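PDB 5ITG: sorbitol dehydrogenase from Gluconobacter oxydans, which probably oxidises D-sorbitol to L-sorbose, passing the hydride to an NADP cofactor. Local coordinates for residues A72-A77 / D250-L255; A109-V114 / F165-E170; N136-E139 / F144-E147; I295-A300 / N332-D337. One frame throughout, in Å; residues are numbered along the deposited sequence.

Interactions 1, 2 and 3 belong to the Rossmann part of the chain, whereas interaction 4 lies in the helical C-terminal part, its centre 35 to 44 Å from the others. Interactions 2 and 4 are buried helix-helix contacts made mainly by apolar carbon and a tyrosine, with a water added in interaction 4. Interaction 1 is only partly buried and sets a loop on a helix end, with an aromatic face inside and carboxylates outside. Interaction 3 is a surface contact, and there hydrogen bonds do most of the work. Interactions 2 and 3 share a boundary: Phe165 of helix 164-177 packs on both Asn136 and Phe144.

Interaction 1. Residues A72-A77 / D250-L255; sequences AEEFKA and DDDLPL
The last turns of helix 66-77 face an irregular loop here, and the backbones come nearest at Glu74 and Asp252, whose CA atoms are 6.7 Å apart. Phe75 and Leu253 follow at 7.6 Å between CA atoms. At Asp251 the loop makes an Asx turn, OD1 accepting from the backbone N of Leu253 at 2.8 Å from above the carboxylate plane. Gln78, just past the helix segment, donates to the same OD1 through NE2 and accepts from Asp252 N through OE1. Closing this turn, Leu253 has CG anti to its carbonyl carbon (chi1 -52°) and sets CD1 over the centre of the Phe75 ring, 3.3 Å from the centroid and only 5° off the ring normal, a CH-pi contact that touches all six ring carbons almost evenly. The other leucine branch, CD2, lies 3.8 Å from Glu74 OE1. Farther out, Glu74 OE2 and Asp252 OD1 approach to 3.7 Å as like charges, a closeness that the salt bridge from Glu74 to Lys70 probably eases. Phe75 also stacks on Tyr104 of strand 93-106. A serine in place of Phe75 would probably leave Leu253 CD1 facing a gap and Tyr104 without its stacking partner. An Asx turn thus presents a leucine to a helix-borne aromatic ring, fastening the loop before strand 255-258 to a sheet-covering helix of the Rossmann fold.

Interaction 2. Residues A109-V114 / F165-E170; sequences ADPEAV and FGYVVE
The phenol oxygen of Tyr167 is pressed against Pro111, with both CA and CB of the proline 3.4 Å from OH and CG a little farther at 3.6 Å. These are van der Waals contacts at the ring's polar end, where the first turn of helix 111-119 meets the side of helix 164-177. Along the same ring, Pro111 O sits at the edge and in the plane, 3.6 Å from Tyr167 CE1. Val114, one turn on, completes the surface: its CG1 reaches Tyr167 CD1 at 3.6 Å and its CB lies 3.7 Å from CE1. The valine's chi1 of 172° places CG1 opposite the backbone N, which sets this methyl against Tyr167 CD1, and the two side chains meet nearly at right angles. Tyr167 is the single residue of 165-170 that spans the gap, and it does so lengthwise, so that its ring bridges segments whose nearest CA atoms, those of Val114 and Tyr167, are 7.9 Å apart. Beyond this contact the ring also packs on Ala107, Leu118 and Phe31 of strand 26-31. Asp110 is the N-cap of the first helix, though its OD1 receives only a weak bond from Glu112 N. The contact joins helices 111-119 and 164-177 beside strand 26-31, part of the alpha/beta layering of the Rossmann fold.

Interaction 3. Residues N136-E139 / F144-E147; sequences NINE and FDLE
Asn136 and Asp145 close a loop between strand 125-128 and helix 149-156 of the Rossmann domain, around a single beta bridge that pairs Ile137 with Phe144. The backbone N of Asp145 donates to Asn136 O at 3.0 Å. Asn136 then adds its side chain: with CG anti to the backbone N (chi1 -178°), the amide extends across the second segment and ND2 gives Asp145 O a straight bond of 2.9 Å. The acceptor lies close to the amide plane, although the donor stands tilted from the carbonyl's own plane. The same nitrogen rests 3.3 Å above the Phe144 ring, offset toward the rim near CE1, and the amide plane stands at 81° to the ring. The amide is thus bonded to a carbonyl and rests over an aromatic face. An alanine in place of Asn136 would probably leave Asp145 O without this donor and uncover the ring face on which the amide rests. Phe144 is directed away from the facing segment at its CB, but a chi1 of -176°, with CG opposite the backbone N, carries the ring beside Asn136, and it meets Phe165 edge-to-face. Ile137 adds a looser touch, CD1 lying 4.0 Å from Phe144 CA. Asn138 keeps OD1 for the backbone N atoms of Thr140 and Thr141 and turns ND2 to the aspartate. The Asp145 carboxylate is shared: OD1 takes Glu147 N on its anti side in an Asx turn, while OD2 is reached by Asn138 ND2 at 3.2 Å from above the carboxylate plane.

Interaction 4. Residues I295-A300 / N332-D337; sequences IRMLNA and NYLNKD
Leu334 and Met297, a selenomethionine, form the apolar centre where helices 288-312 and 324-338 run antiparallel, the short segments being 167° apart in direction and their axes 10.7 Å apart at closest approach. The contact falls on one leucine branch: CD2 of Leu334 lies 3.8 Å from Met297 O and 4.2 Å from Met297 CB, so it meets the base of the residue and its backbone, not the selenium. Leu334 reaches that position with CG opposite its own carbonyl carbon, chi1 -66°. The second packing pair is Ala300 with Tyr333. The alanine methyl sits at the ring edge, near its plane, with the tyrosine OH its nearest atom, 4.0 Å from CB.

Polar chemistry is carried by a water between the helices. It donates to Arg296 O at 2.9 Å and is hydrogen-bonded to Tyr333 OH at 2.7 Å. The wider pi-type turn at 295-299 probably makes this carbonyl available: Ala300 N bonds to Ile295 O rather than to Arg296 O, which a regular alpha helix would have paired with it. The guanidinium of Arg296 is engaged away from this water, with Thr341 O and Thr388 OG1, and Asp337 on the other helix forms a salt bridge with Arg401.

In this buried interface between two helices, then, apolar side chains supply the direct packing, while the water bridges a phenol and a carbonyl that the wider turn leaves without the Ala300 N-H, Arg296 O and Tyr333 OH being too far apart, about 4.8 Å, to bond directly.

Interaction 1. Residues A72-A77 / D250-L255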
loop_
_atom_site.group_PDB
_atom_site.type_symbol
_atom_site.label_atom_id
_atom_site.label_comp_id
_atom_site.label_asym_id
_atom_site.label_seq_id
_atom_site.Cartn_x
_atom_site.Cartn_y
_atom_site.Cartn_z
ATOM N N ALA A 72 18.239 9.812 11.391
ATOM C CA ALA A 72 19.433 9.546 10.599
ATOM C C ALA A 72 20.607 9.152 11.491
ATOM O O ALA A 72 21.415 8.301 11.124
ATOM C CB ALA A 72 19.794 10.776 9.771
ATOM N N GLU A 73 20.697 9.774 12.662
ATOM C CA GLU A 73 21.778 9.477 13.596
ATOM C C GLU A 73 21.618 8.081 14.176
ATOM O O GLU A 73 22.591 7.346 14.323
ATOM C CB GLU A 73 21.806 10.511 14.724
ATOM C CG GLU A 73 22.122 11.917 14.247
ATOM C CD GLU A 73 22.065 12.947 15.358
ATOM O OE1 GLU A 73 20.976 13.145 15.945
ATOM O OE2 GLU A 73 23.113 13.564 15.642
ATOM N N GLU A 74 20.382 7.712 14.497
ATOM C CA GLU A 74 20.117 6.395 15.060
ATOM C C GLU A 74 20.433 5.292 14.056
ATOM O O GLU A 74 20.903 4.217 14.433
ATOM C CB GLU A 74 18.662 6.301 15.513
ATOM C CG GLU A 74 18.304 7.286 16.606
ATOM C CD GLU A 74 16.948 7.010 17.218
ATOM O OE1 GLU A 74 15.950 6.987 16.472
ATOM O OE2 GLU A 74 16.882 6.816 18.448
ATOM N N PHE A 75 20.170 5.560 12.779
ATOM C CA PHE A 75 20.453 4.597 11.714
ATOM C C PHE A 75 21.964 4.407 11.594
ATOM O O PHE A 75 22.469 3.287 11.668
ATOM C CB PHE A 75 19.891 5.095 10.376
ATOM C CG PHE A 75 18.512 4.573 10.056
ATOM C CD1 PHE A 75 18.333 3.258 9.626
ATOM C CD2 PHE A 75 17.393 5.390 10.192
ATOM C CE1 PHE A 75 17.056 2.765 9.336
ATOM C CE2 PHE A 75 16.110 4.906 9.905
ATOM C CZ PHE A 75 15.945 3.591 9.477
ATOM N N LYS A 76 22.684 5.509 11.411
ATOM C CA LYS A 76 24.136 5.452 11.293
ATOM C C LYS A 76 24.754 4.781 12.522
ATOM O O LYS A 76 25.738 4.053 12.411
ATOM C CB LYS A 76 24.706 6.866 11.126
ATOM C CG LYS A 76 24.242 7.579 9.858
ATOM C CD LYS A 76 24.796 6.915 8.593
ATOM C CE LYS A 76 26.313 7.057 8.508
ATOM N NZ LYS A 76 26.872 6.500 7.239
ATOM N N ALA A 77 24.168 5.018 13.690
ATOM C CA ALA A 77 24.673 4.435 14.931
ATOM C C ALA A 77 24.645 2.908 14.909
ATOM O O ALA A 77 25.506 2.253 15.499
ATOM C CB ALA A 77 23.864 4.955 16.120
ATOM N N ASP A 250 18.643 -4.673 21.517
ATOM C CA ASP A 250 18.427 -3.281 21.897
ATOM C C ASP A 250 18.385 -2.459 20.614
ATOM O O ASP A 250 19.296 -1.686 20.316
ATOM C CB ASP A 250 19.558 -2.791 22.807
ATOM C CG ASP A 250 19.401 -1.332 23.195
ATOM O OD1 ASP A 250 18.338 -0.972 23.743
ATOM O OD2 ASP A 250 20.344 -0.545 22.953
ATOM N N ASP A 251 17.310 -2.640 19.857
ATOM C CA ASP A 251 17.126 -1.959 18.589
ATOM C C ASP A 251 16.451 -0.609 18.765
ATOM O O ASP A 251 15.432 -0.505 19.433
ATOM C CB ASP A 251 16.275 -2.836 17.668
ATOM C CG ASP A 251 16.314 -2.384 16.221
ATOM O OD1 ASP A 251 16.839 -1.283 15.943
ATOM O OD2 ASP A 251 15.810 -3.138 15.361
ATOM N N ASP A 252 17.026 0.427 18.166
ATOM C CA ASP A 252 16.438 1.760 18.237
ATOM C C ASP A 252 15.379 1.934 17.147
ATOM O O ASP A 252 14.487 2.781 17.261
ATOM C CB ASP A 252 17.517 2.829 18.059
ATOM C CG ASP A 252 18.233 3.152 19.353
ATOM O OD1 ASP A 252 17.575 3.678 20.271
ATOM O OD2 ASP A 252 19.446 2.878 19.453
ATOM N N LEU A 253 15.473 1.113 16.105
ATOM C CA LEU A 253 14.552 1.182 14.973
ATOM C C LEU A 253 13.890 -0.160 14.635
ATOM O O LEU A 253 13.925 -0.608 13.491
ATOM C CB LEU A 253 15.315 1.693 13.749
ATOM C CG LEU A 253 16.076 2.992 14.014
ATOM C CD1 LEU A 253 17.125 3.214 12.943
ATOM C CD2 LEU A 253 15.089 4.149 14.076
ATOM N N PRO A 254 13.259 -0.810 15.623
ATOM C CA PRO A 254 12.606 -2.095 15.369
ATOM C C PRO A 254 11.256 -1.908 14.692
ATOM O O PRO A 254 10.581 -0.911 14.917
ATOM C CB PRO A 254 12.448 -2.668 16.768
ATOM C CG PRO A 254 12.075 -1.445 17.543
ATOM C CD PRO A 254 13.075 -0.405 17.029
ATOM N N LEU A 255 10.872 -2.866 13.858
ATOM C CA LEU A 255 9.577 -2.797 13.197
ATOM C C LEU A 255 9.047 -4.214 13.026
ATOM O O LEU A 255 9.796 -5.195 13.143
ATOM C CB LEU A 255 9.669 -2.076 11.842
ATOM C CG LEU A 255 10.265 -2.770 10.617
ATOM C CD1 LEU A 255 10.082 -1.867 9.405
ATOM C CD2 LEU A 255 11.732 -3.080 10.839
#

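Interaction 2. Residues A109-V114 / F165-E170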
loop_
_atom_site.group_PDB
_atom_site.type_symbol
_atom_site.label_atom_id
_atom_site.label_comp_id
_atom_site.label_asym_id
_atom_site.label_seq_id
_atom_site.Cartn_x
_atom_site.Cartn_y
_atom_site.Cartn_z
ATOM N N ALA A 109 21.183 18.055 4.583
ATOM C CA ALA A 109 22.526 18.142 5.151
ATOM C C ALA A 109 23.597 18.378 4.087
ATOM O O ALA A 109 24.571 19.090 4.330
ATOM C CB ALA A 109 22.846 16.881 5.941
ATOM N N ASP A 110 23.423 17.776 2.913
ATOM C CA ASP A 110 24.378 17.952 1.819
ATOM C C ASP A 110 23.777 17.503 0.489
ATOM O O ASP A 110 23.890 16.342 0.099
ATOM C CB ASP A 110 25.673 17.175 2.098
ATOM C CG ASP A 110 26.720 17.369 1.008
ATOM O OD1 ASP A 110 26.518 18.235 0.131
ATOM O OD2 ASP A 110 27.753 16.663 1.028
ATOM N N PRO A 111 23.120 18.427 -0.223
ATOM C CA PRO A 111 22.505 18.098 -1.513
ATOM C C PRO A 111 23.456 17.432 -2.503
ATOM O O PRO A 111 23.054 16.521 -3.223
ATOM C CB PRO A 111 21.996 19.452 -1.999
ATOM C CG PRO A 111 21.593 20.117 -0.708
ATOM C CD PRO A 111 22.777 19.802 0.186
ATOM N N GLU A 112 24.714 17.872 -2.539
ATOM C CA GLU A 112 25.684 17.284 -3.466
ATOM C C GLU A 112 25.917 15.804 -3.179
ATOM O O GLU A 112 26.091 15.011 -4.105
ATOM C CB GLU A 112 27.032 18.015 -3.412
ATOM C CG GLU A 112 28.013 17.521 -4.486
ATOM C CD GLU A 112 29.448 18.002 -4.283
ATOM O OE1 GLU A 112 30.098 17.570 -3.304
ATOM O OE2 GLU A 112 29.926 18.811 -5.109
ATOM N N ALA A 113 25.921 15.442 -1.897
ATOM C CA ALA A 113 26.132 14.057 -1.476
ATOM C C ALA A 113 25.082 13.121 -2.077
ATOM O O ALA A 113 25.389 11.990 -2.463
ATOM C CB ALA A 113 26.093 13.966 0.040
ATOM N N VAL A 114 23.842 13.597 -2.141
ATOM C CA VAL A 114 22.753 12.808 -2.701
ATOM C C VAL A 114 22.930 12.686 -4.206
ATOM O O VAL A 114 22.757 11.608 -4.777
ATOM C CB VAL A 114 21.377 13.457 -2.415
ATOM C CG1 VAL A 114 20.283 12.723 -3.189
ATOM C CG2 VAL A 114 21.083 13.408 -0.928
ATOM N N PHE A 165 11.651 15.473 -7.065
ATOM C CA PHE A 165 11.569 15.777 -8.491
ATOM C C PHE A 165 12.858 16.460 -8.944
ATOM O O PHE A 165 13.453 16.087 -9.959
ATOM C CB PHE A 165 10.387 16.705 -8.758
ATOM C CG PHE A 165 9.153 16.329 -8.004
ATOM C CD1 PHE A 165 8.496 15.133 -8.271
ATOM C CD2 PHE A 165 8.659 17.157 -7.008
ATOM C CE1 PHE A 165 7.362 14.765 -7.551
ATOM C CE2 PHE A 165 7.528 16.801 -6.285
ATOM C CZ PHE A 165 6.877 15.597 -6.559
ATOM N N GLY A 166 13.278 17.467 -8.184
ATOM C CA GLY A 166 14.490 18.192 -8.517
ATOM C C GLY A 166 15.735 17.322 -8.505
ATOM O O GLY A 166 16.567 17.417 -9.407
ATOM N N TYR A 167 15.867 16.478 -7.484
ATOM C CA TYR A 167 17.022 15.591 -7.358
ATOM C C TYR A 167 17.100 14.585 -8.498
ATOM O O TYR A 167 18.147 14.411 -9.122
ATOM C CB TYR A 167 16.961 14.826 -6.035
ATOM C CG TYR A 167 17.541 15.561 -4.845
ATOM C CD1 TYR A 167 18.923 15.683 -4.682
ATOM C CD2 TYR A 167 16.711 16.123 -3.877
ATOM C CE1 TYR A 167 19.466 16.349 -3.577
ATOM C CE2 TYR A 167 17.245 16.794 -2.767
ATOM C CZ TYR A 167 18.621 16.900 -2.627
ATOM O OH TYR A 167 19.153 17.561 -1.542
ATOM N N VAL A 168 15.982 13.916 -8.756
ATOM C CA VAL A 168 15.916 12.900 -9.799
ATOM C C VAL A 168 16.154 13.459 -11.193
ATOM O O VAL A 168 16.975 12.934 -11.941
ATOM C CB VAL A 168 14.552 12.162 -9.754
ATOM C CG1 VAL A 168 14.368 11.302 -10.995
ATOM C CG2 VAL A 168 14.493 11.285 -8.503
ATOM N N VAL A 169 15.439 14.518 -11.548
ATOM C CA VAL A 169 15.607 15.108 -12.867
ATOM C C VAL A 169 17.000 15.720 -13.055
ATOM O O VAL A 169 17.599 15.567 -14.117
ATOM C CB VAL A 169 14.499 16.147 -13.140
ATOM C CG1 VAL A 169 14.807 16.940 -14.402
ATOM C CG2 VAL A 169 13.157 15.417 -13.301
ATOM N N GLU A 170 17.526 16.397 -12.034
ATOM C CA GLU A 170 18.866 16.973 -12.150
ATOM C C GLU A 170 19.885 15.840 -12.293
ATOM O O GLU A 170 20.843 15.945 -13.062
ATOM C CB GLU A 170 19.197 17.833 -10.924
ATOM C CG GLU A 170 20.637 18.340 -10.867
ATOM C CD GLU A 170 21.007 19.301 -12.000
ATOM O OE1 GLU A 170 20.157 19.608 -12.866
ATOM O OE2 GLU A 170 22.169 19.753 -12.019
#

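Interaction 3. Residues N136-E139 / F144-E147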
loop_
_atom_site.group_PDB
_atom_site.type_symbol
_atom_site.label_atom_id
_atom_site.label_comp_id
_atom_site.label_asym_id
_atom_site.label_seq_id
_atom_site.Cartn_x
_atom_site.Cartn_y
_atom_site.Cartn_z
ATOM N N ASN A 136 3.000 15.414 -5.664
ATOM C CA ASN A 136 2.633 16.775 -6.046
ATOM C C ASN A 136 1.696 16.884 -7.243
ATOM O O ASN A 136 1.914 17.708 -8.134
ATOM C CB ASN A 136 3.914 17.584 -6.307
ATOM C CG ASN A 136 3.636 19.041 -6.661
ATOM O OD1 ASN A 136 2.859 19.719 -5.992
ATOM N ND2 ASN A 136 4.288 19.529 -7.707
ATOM N N ILE A 137 0.665 16.043 -7.275
ATOM C CA ILE A 137 -0.317 16.092 -8.353
ATOM C C ILE A 137 -1.516 16.886 -7.828
ATOM O O ILE A 137 -2.133 16.498 -6.839
ATOM C CB ILE A 137 -0.816 14.685 -8.754
ATOM C CG1 ILE A 137 0.350 13.829 -9.247
ATOM C CG2 ILE A 137 -1.892 14.804 -9.819
ATOM C CD1 ILE A 137 1.135 14.432 -10.393
ATOM N N ASN A 138 -1.835 17.998 -8.482
ATOM C CA ASN A 138 -2.966 18.821 -8.066
ATOM C C ASN A 138 -4.243 17.989 -8.159
ATOM O O ASN A 138 -4.525 17.380 -9.189
ATOM C CB ASN A 138 -3.055 20.069 -8.950
ATOM C CG ASN A 138 -4.206 20.982 -8.566
ATOM O OD1 ASN A 138 -5.370 20.647 -8.762
ATOM N ND2 ASN A 138 -3.881 22.143 -8.011
ATOM N N GLU A 139 -5.003 17.964 -7.068
ATOM C CA GLU A 139 -6.238 17.189 -6.984
ATOM C C GLU A 139 -7.345 17.668 -7.910
ATOM O O GLU A 139 -8.240 16.899 -8.258
ATOM C CB GLU A 139 -6.758 17.190 -5.543
ATOM C CG GLU A 139 -5.760 16.681 -4.520
ATOM C CD GLU A 139 -6.334 16.650 -3.113
ATOM O OE1 GLU A 139 -6.842 17.697 -2.655
ATOM O OE2 GLU A 139 -6.274 15.583 -2.462
ATOM N N PHE A 144 0.882 17.869 -12.596
ATOM C CA PHE A 144 1.986 18.157 -11.688
ATOM C C PHE A 144 1.876 19.651 -11.378
ATOM O O PHE A 144 1.853 20.476 -12.293
ATOM C CB PHE A 144 3.313 17.854 -12.378
ATOM C CG PHE A 144 4.513 18.025 -11.497
ATOM C CD1 PHE A 144 4.719 17.183 -10.411
ATOM C CD2 PHE A 144 5.447 19.022 -11.763
ATOM C CE1 PHE A 144 5.848 17.330 -9.596
ATOM C CE2 PHE A 144 6.571 19.178 -10.962
ATOM C CZ PHE A 144 6.777 18.331 -9.874
ATOM N N ASP A 145 1.809 19.992 -10.093
ATOM C CA ASP A 145 1.644 21.381 -9.676
ATOM C C ASP A 145 2.911 22.227 -9.709
ATOM O O ASP A 145 3.742 22.158 -8.805
ATOM C CB ASP A 145 1.042 21.431 -8.275
ATOM C CG ASP A 145 0.288 22.719 -8.019
ATOM O OD1 ASP A 145 0.750 23.779 -8.492
ATOM O OD2 ASP A 145 -0.756 22.671 -7.339
ATOM N N LEU A 146 3.037 23.042 -10.749
ATOM C CA LEU A 146 4.199 23.911 -10.914
ATOM C C LEU A 146 4.151 25.130 -10.001
ATOM O O LEU A 146 5.080 25.935 -9.980
ATOM C CB LEU A 146 4.297 24.367 -12.370
ATOM C CG LEU A 146 4.412 23.212 -13.368
ATOM C CD1 LEU A 146 4.371 23.750 -14.792
ATOM C CD2 LEU A 146 5.697 22.446 -13.102
ATOM N N GLU A 147 3.067 25.261 -9.244
ATOM C CA GLU A 147 2.912 26.384 -8.334
ATOM C C GLU A 147 3.449 26.063 -6.946
ATOM O O GLU A 147 3.608 26.954 -6.113
ATOM C CB GLU A 147 1.440 26.782 -8.239
ATOM C CG GLU A 147 0.837 27.171 -9.583
ATOM C CD GLU A 147 1.664 28.227 -10.295
ATOM O OE1 GLU A 147 1.792 29.347 -9.757
ATOM O OE2 GLU A 147 2.190 27.936 -11.389
#

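Interaction 4. Residues I295-A300 / N332-D337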
loop_
_atom_site.group_PDB
_atom_site.type_symbol
_atom_site.label_atom_id
_atom_site.label_comp_id
_atom_site.label_asym_id
_atom_site.label_seq_id
_atom_site.Cartn_x
_atom_site.Cartn_y
_atom_site.Cartn_z
ATOM N N ILE A 295 -8.034 -5.297 -5.441
ATOM C CA ILE A 295 -9.180 -4.413 -5.248
ATOM C C ILE A 295 -10.502 -5.166 -5.053
ATOM O O ILE A 295 -11.249 -4.909 -4.100
ATOM C CB ILE A 295 -9.339 -3.458 -6.460
ATOM C CG1 ILE A 295 -8.203 -2.429 -6.461
ATOM C CG2 ILE A 295 -10.697 -2.753 -6.417
ATOM C CD1 ILE A 295 -8.152 -1.611 -7.734
ATOM N N ARG A 296 -10.775 -6.117 -5.943
ATOM C CA ARG A 296 -12.046 -6.825 -5.901
ATOM C C ARG A 296 -12.184 -8.012 -4.957
ATOM O O ARG A 296 -13.305 -8.494 -4.733
ATOM C CB ARG A 296 -12.442 -7.232 -7.325
ATOM C CG ARG A 296 -12.608 -6.023 -8.268
ATOM C CD ARG A 296 -13.028 -6.464 -9.662
ATOM N NE ARG A 296 -14.254 -7.244 -9.595
ATOM C CZ ARG A 296 -14.630 -8.142 -10.505
ATOM N NH1 ARG A 296 -13.871 -8.384 -11.576
ATOM N NH2 ARG A 296 -15.760 -8.814 -10.335
HETATM N N MSE A 297 -11.068 -8.488 -4.414
HETATM C CA MSE A 297 -11.106 -9.593 -3.457
HETATM C C MSE A 297 -10.645 -9.156 -2.059
HETATM O O MSE A 297 -11.376 -9.345 -1.096
HETATM C CB MSE A 297 -10.261 -10.769 -3.953
HETATM C CG MSE A 297 -10.890 -11.502 -5.139
HETATM SE SE MSE A 297 -9.935 -13.110 -5.573
HETATM C CE MSE A 297 -10.512 -14.175 -4.052
ATOM N N LEU A 298 -9.456 -8.558 -1.943
ATOM C CA LEU A 298 -8.968 -8.134 -0.629
ATOM C C LEU A 298 -9.716 -6.913 -0.091
ATOM O O LEU A 298 -10.300 -6.964 0.995
ATOM C CB LEU A 298 -7.463 -7.828 -0.664
ATOM C CG LEU A 298 -6.863 -7.372 0.680
ATOM C CD1 LEU A 298 -6.778 -8.546 1.623
ATOM C CD2 LEU A 298 -5.481 -6.777 0.471
ATOM N N ASN A 299 -9.702 -5.820 -0.854
ATOM C CA ASN A 299 -10.372 -4.589 -0.436
ATOM C C ASN A 299 -11.889 -4.768 -0.358
ATOM O O ASN A 299 -12.527 -4.357 0.618
ATOM C CB ASN A 299 -10.016 -3.440 -1.398
ATOM C CG ASN A 299 -8.516 -3.198 -1.493
ATOM O OD1 ASN A 299 -7.773 -3.407 -0.528
ATOM N ND2 ASN A 299 -8.066 -2.740 -2.650
ATOM N N ALA A 300 -12.465 -5.376 -1.393
ATOM C CA ALA A 300 -13.898 -5.634 -1.434
ATOM C C ALA A 300 -14.290 -6.551 -0.278
ATOM O O ALA A 300 -15.342 -6.371 0.340
ATOM C CB ALA A 300 -14.279 -6.301 -2.769
ATOM N N ASN A 332 -18.653 -16.965 0.633
ATOM C CA ASN A 332 -19.673 -17.152 -0.398
ATOM C C ASN A 332 -19.645 -16.014 -1.417
ATOM O O ASN A 332 -19.847 -16.240 -2.612
ATOM C CB ASN A 332 -21.071 -17.265 0.229
ATOM C CG ASN A 332 -21.225 -18.520 1.082
ATOM O OD1 ASN A 332 -20.474 -19.490 0.924
ATOM N ND2 ASN A 332 -22.211 -18.516 1.975
ATOM N N TYR A 333 -19.421 -14.793 -0.938
ATOM C CA TYR A 333 -19.328 -13.622 -1.821
ATOM C C TYR A 333 -18.114 -13.806 -2.747
ATOM O O TYR A 333 -18.223 -13.678 -3.962
ATOM C CB TYR A 333 -19.159 -12.353 -0.977
ATOM C CG TYR A 333 -18.825 -11.080 -1.748
ATOM C CD1 TYR A 333 -19.720 -10.537 -2.669
ATOM C CD2 TYR A 333 -17.621 -10.405 -1.524
ATOM C CE1 TYR A 333 -19.425 -9.338 -3.354
ATOM C CE2 TYR A 333 -17.318 -9.208 -2.204
ATOM C CZ TYR A 333 -18.228 -8.683 -3.114
ATOM O OH TYR A 333 -17.938 -7.503 -3.779
ATOM N N LEU A 334 -16.956 -14.102 -2.165
ATOM C CA LEU A 334 -15.760 -14.301 -2.966
ATOM C C LEU A 334 -15.889 -15.471 -3.944
ATOM O O LEU A 334 -15.539 -15.339 -5.117
ATOM C CB LEU A 334 -14.547 -14.503 -2.062
ATOM C CG LEU A 334 -14.179 -13.270 -1.233
ATOM C CD1 LEU A 334 -13.025 -13.628 -0.312
ATOM C CD2 LEU A 334 -13.785 -12.106 -2.149
ATOM N N ASN A 335 -16.410 -16.602 -3.476
ATOM C CA ASN A 335 -16.563 -17.785 -4.340
ATOM C C ASN A 335 -17.627 -17.682 -5.421
ATOM O O ASN A 335 -17.402 -18.065 -6.571
ATOM C CB ASN A 335 -16.887 -19.029 -3.511
ATOM C CG ASN A 335 -15.715 -19.507 -2.694
ATOM O OD1 ASN A 335 -14.567 -19.396 -3.116
ATOM N ND2 ASN A 335 -15.999 -20.066 -1.527
ATOM N N LYS A 336 -18.787 -17.162 -5.050
ATOM C CA LYS A 336 -19.908 -17.084 -5.978
ATOM C C LYS A 336 -20.084 -15.812 -6.799
ATOM O O LYS A 336 -20.616 -15.866 -7.911
ATOM C CB LYS A 336 -21.202 -17.354 -5.212
ATOM C CG LYS A 336 -21.150 -18.606 -4.353
ATOM C CD LYS A 336 -20.855 -19.851 -5.179
ATOM C CE LYS A 336 -20.592 -21.056 -4.278
ATOM N NZ LYS A 336 -20.136 -22.257 -5.052
ATOM N N ASP A 337 -19.655 -14.673 -6.264
ATOM C CA ASP A 337 -19.829 -13.406 -6.971
ATOM C C ASP A 337 -18.584 -12.806 -7.614
ATOM O O ASP A 337 -18.633 -12.340 -8.754
ATOM C CB ASP A 337 -20.447 -12.373 -6.020
ATOM C CG ASP A 337 -21.713 -12.887 -5.361
ATOM O OD1 ASP A 337 -22.643 -13.280 -6.092
ATOM O OD2 ASP A 337 -21.777 -12.910 -4.116
HETATM O O HOH W 1 -15.852 -7.327 -5.544
#